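Local atomic coordinates of putative ferritin-like diiron-carboxylate protein TM1526 (Thermotoga maritima, PDB entry 1VJX), a protein that is of unknown biochemical function but is a putative ferritin-like diiron-carboxylate protein of the rubrerythrin family, probably an oxidoreductase. Residues L19-R24 with I116-E121. Numbering follows the deposited sequence.
Sequences LTVAIR and IILYYE
Val21, which touches Leu118, and Ala22, which touches both Leu118 and Tyr119, ride on a helical turn closed by the backbone bond from Ile23 N to Leu19 O, 2.8 Å. No hydrogen bond joins the two segments; the junction is apolar. The side chain of Leu118 sets out toward segment 19-24 with CG anti to its backbone N (chi1 172°), which brings both methyls to Val21. Leu118 CD2 presses on Val21 CG1 at 3.5 Å, tighter than usual carbon contact, and Leu118 CD1 reaches the same methyl, which branched valine holds close to its backbone, at 3.7 Å. The chi2 of 95°, away from the usual staggered values, is consistent with a squeezed fit. Leu118 CD2 also lies 3.8 Å from Ala22 CA, an approach that the small alanine permits. Flat Tyr119 brings its ring edge to Ala22 CB, 3.8 Å from Tyr119 CE1, while Phe62 of helix 43-68 meets that ring as well. Shortening Leu118 to an alanine would remove both methyls and is likely to open a gap beside Val21 CG1. Segments 19-24 and 116-121 run roughly antiparallel (146°), local axes 9.9 Å apart at closest approach, as neighbouring first and third long helices do in the four-helix bundle of the ferritin-like fold.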
loop_
_atom_site.group_PDB
_atom_site.type_symbol
_atom_site.label_atom_id
_atom_site.label_comp_id
_atom_site.label_asym_id
_atom_site.label_seq_id
_atom_site.Cartn_x
_atom_site.Cartn_y
_atom_site.Cartn_z
ATOM N N LEU A 19 -10.129 4.004 -5.357
ATOM C CA LEU A 19 -10.128 4.114 -3.892
ATOM C C LEU A 19 -10.380 2.758 -3.225
ATOM O O LEU A 19 -9.731 2.440 -2.247
ATOM C CB LEU A 19 -11.179 5.056 -3.384
ATOM C CG LEU A 19 -10.856 6.508 -3.293
ATOM C CD1 LEU A 19 -12.177 7.199 -3.003
ATOM C CD2 LEU A 19 -9.757 6.770 -2.203
ATOM N N THR A 20 -11.334 1.988 -3.735
ATOM C CA THR A 20 -11.624 0.683 -3.161
ATOM C C THR A 20 -10.368 -0.195 -3.252
ATOM O O THR A 20 -10.005 -0.886 -2.324
ATOM C CB THR A 20 -12.765 0.016 -3.911
ATOM O OG1 THR A 20 -13.977 0.810 -3.827
ATOM C CG2 THR A 20 -13.135 -1.283 -3.223
ATOM N N VAL A 21 -9.697 -0.121 -4.398
ATOM C CA VAL A 21 -8.489 -0.876 -4.630
ATOM C C VAL A 21 -7.435 -0.416 -3.616
ATOM O O VAL A 21 -6.830 -1.246 -2.971
ATOM C CB VAL A 21 -8.021 -0.733 -6.099
ATOM C CG1 VAL A 21 -6.586 -1.172 -6.252
ATOM C CG2 VAL A 21 -8.901 -1.558 -7.035
ATOM N N ALA A 22 -7.308 0.899 -3.436
ATOM C CA ALA A 22 -6.300 1.497 -2.552
ATOM C C ALA A 22 -6.555 1.189 -1.100
ATOM O O ALA A 22 -5.630 0.964 -0.321
ATOM C CB ALA A 22 -6.243 3.006 -2.758
ATOM N N ILE A 23 -7.835 1.117 -0.745
ATOM C CA ILE A 23 -8.188 0.786 0.610
ATOM C C ILE A 23 -7.687 -0.617 0.890
ATOM O O ILE A 23 -7.124 -0.879 1.950
ATOM C CB ILE A 23 -9.656 0.886 0.785
ATOM C CG1 ILE A 23 -10.097 2.351 0.766
ATOM C CG2 ILE A 23 -10.135 0.194 2.101
ATOM C CD1 ILE A 23 -11.645 2.489 0.683
ATOM N N ARG A 24 -7.886 -1.529 -0.056
ATOM C CA ARG A 24 -7.560 -2.928 0.202
ATOM C C ARG A 24 -6.040 -3.169 0.268
ATOM O O ARG A 24 -5.592 -3.967 1.095
ATOM C CB ARG A 24 -8.238 -3.838 -0.802
ATOM C CG ARG A 24 -9.645 -3.961 -0.562
ATOM C CD ARG A 24 -10.450 -4.470 -1.730
ATOM N NE ARG A 24 -11.912 -4.363 -1.493
ATOM C CZ ARG A 24 -12.805 -5.371 -1.617
ATOM N NH1 ARG A 24 -12.424 -6.608 -1.937
ATOM N NH2 ARG A 24 -14.101 -5.138 -1.406
ATOM N N ILE A 116 2.355 1.714 -5.107
ATOM C CA ILE A 116 2.733 3.124 -5.337
ATOM C C ILE A 116 2.198 3.660 -6.675
ATOM O O ILE A 116 1.649 4.769 -6.734
ATOM C CB ILE A 116 4.232 3.317 -5.133
ATOM C CG1 ILE A 116 4.511 3.197 -3.637
ATOM C CG2 ILE A 116 4.715 4.690 -5.641
ATOM C CD1 ILE A 116 5.954 3.177 -3.245
ATOM N N ILE A 117 2.322 2.846 -7.720
ATOM C CA ILE A 117 1.804 3.199 -9.033
ATOM C C ILE A 117 0.332 3.479 -8.910
ATOM O O ILE A 117 -0.184 4.470 -9.435
ATOM C CB ILE A 117 2.047 2.076 -10.073
ATOM C CG1 ILE A 117 3.532 1.877 -10.296
ATOM C CG2 ILE A 117 1.360 2.393 -11.409
ATOM C CD1 ILE A 117 3.910 1.037 -11.477
ATOM N N LEU A 118 -0.359 2.611 -8.175
ATOM C CA LEU A 118 -1.806 2.750 -8.040
ATOM C C LEU A 118 -2.208 4.021 -7.283
ATOM O O LEU A 118 -3.201 4.686 -7.612
ATOM C CB LEU A 118 -2.440 1.543 -7.392
ATOM C CG LEU A 118 -3.940 1.899 -7.115
ATOM C CD1 LEU A 118 -4.861 1.417 -8.225
ATOM C CD2 LEU A 118 -4.357 1.435 -5.798
ATOM N N TYR A 119 -1.513 4.331 -6.212
ATOM C CA TYR A 119 -1.855 5.564 -5.521
ATOM C C TYR A 119 -1.554 6.794 -6.380
ATOM O O TYR A 119 -2.251 7.780 -6.227
ATOM C CB TYR A 119 -1.134 5.713 -4.174
ATOM C CG TYR A 119 -1.227 4.506 -3.264
ATOM C CD1 TYR A 119 -2.423 3.840 -3.074
ATOM C CD2 TYR A 119 -0.074 4.025 -2.607
ATOM C CE1 TYR A 119 -2.508 2.721 -2.260
ATOM C CE2 TYR A 119 -0.145 2.896 -1.806
ATOM C CZ TYR A 119 -1.375 2.260 -1.631
ATOM O OH TYR A 119 -1.434 1.154 -0.840
ATOM N N TYR A 120 -0.504 6.767 -7.221
ATOM C CA TYR A 120 -0.290 7.838 -8.168
ATOM C C TYR A 120 -1.506 7.951 -9.132
ATOM O O TYR A 120 -1.999 9.031 -9.399
ATOM C CB TYR A 120 1.037 7.675 -8.938
ATOM C CG TYR A 120 2.270 8.270 -8.240
ATOM C CD1 TYR A 120 2.339 9.631 -7.932
ATOM C CD2 TYR A 120 3.383 7.482 -7.921
ATOM C CE1 TYR A 120 3.480 10.198 -7.296
ATOM C CE2 TYR A 120 4.558 8.060 -7.270
ATOM C CZ TYR A 120 4.578 9.409 -6.961
ATOM O OH TYR A 120 5.678 9.995 -6.341
ATOM N N GLU A 121 -2.013 6.810 -9.594
ATOM C CA GLU A 121 -3.121 6.786 -10.535
ATOM C C GLU A 121 -4.306 7.475 -9.953
ATOM O O GLU A 121 -4.899 8.317 -10.618
ATOM C CB GLU A 121 -3.436 5.357 -10.985
ATOM C CG GLU A 121 -2.373 4.863 -11.980
ATOM C CD GLU A 121 -2.430 3.369 -12.299
ATOM O OE1 GLU A 121 -2.926 2.587 -11.465
ATOM O OE2 GLU A 121 -1.974 2.976 -13.403
#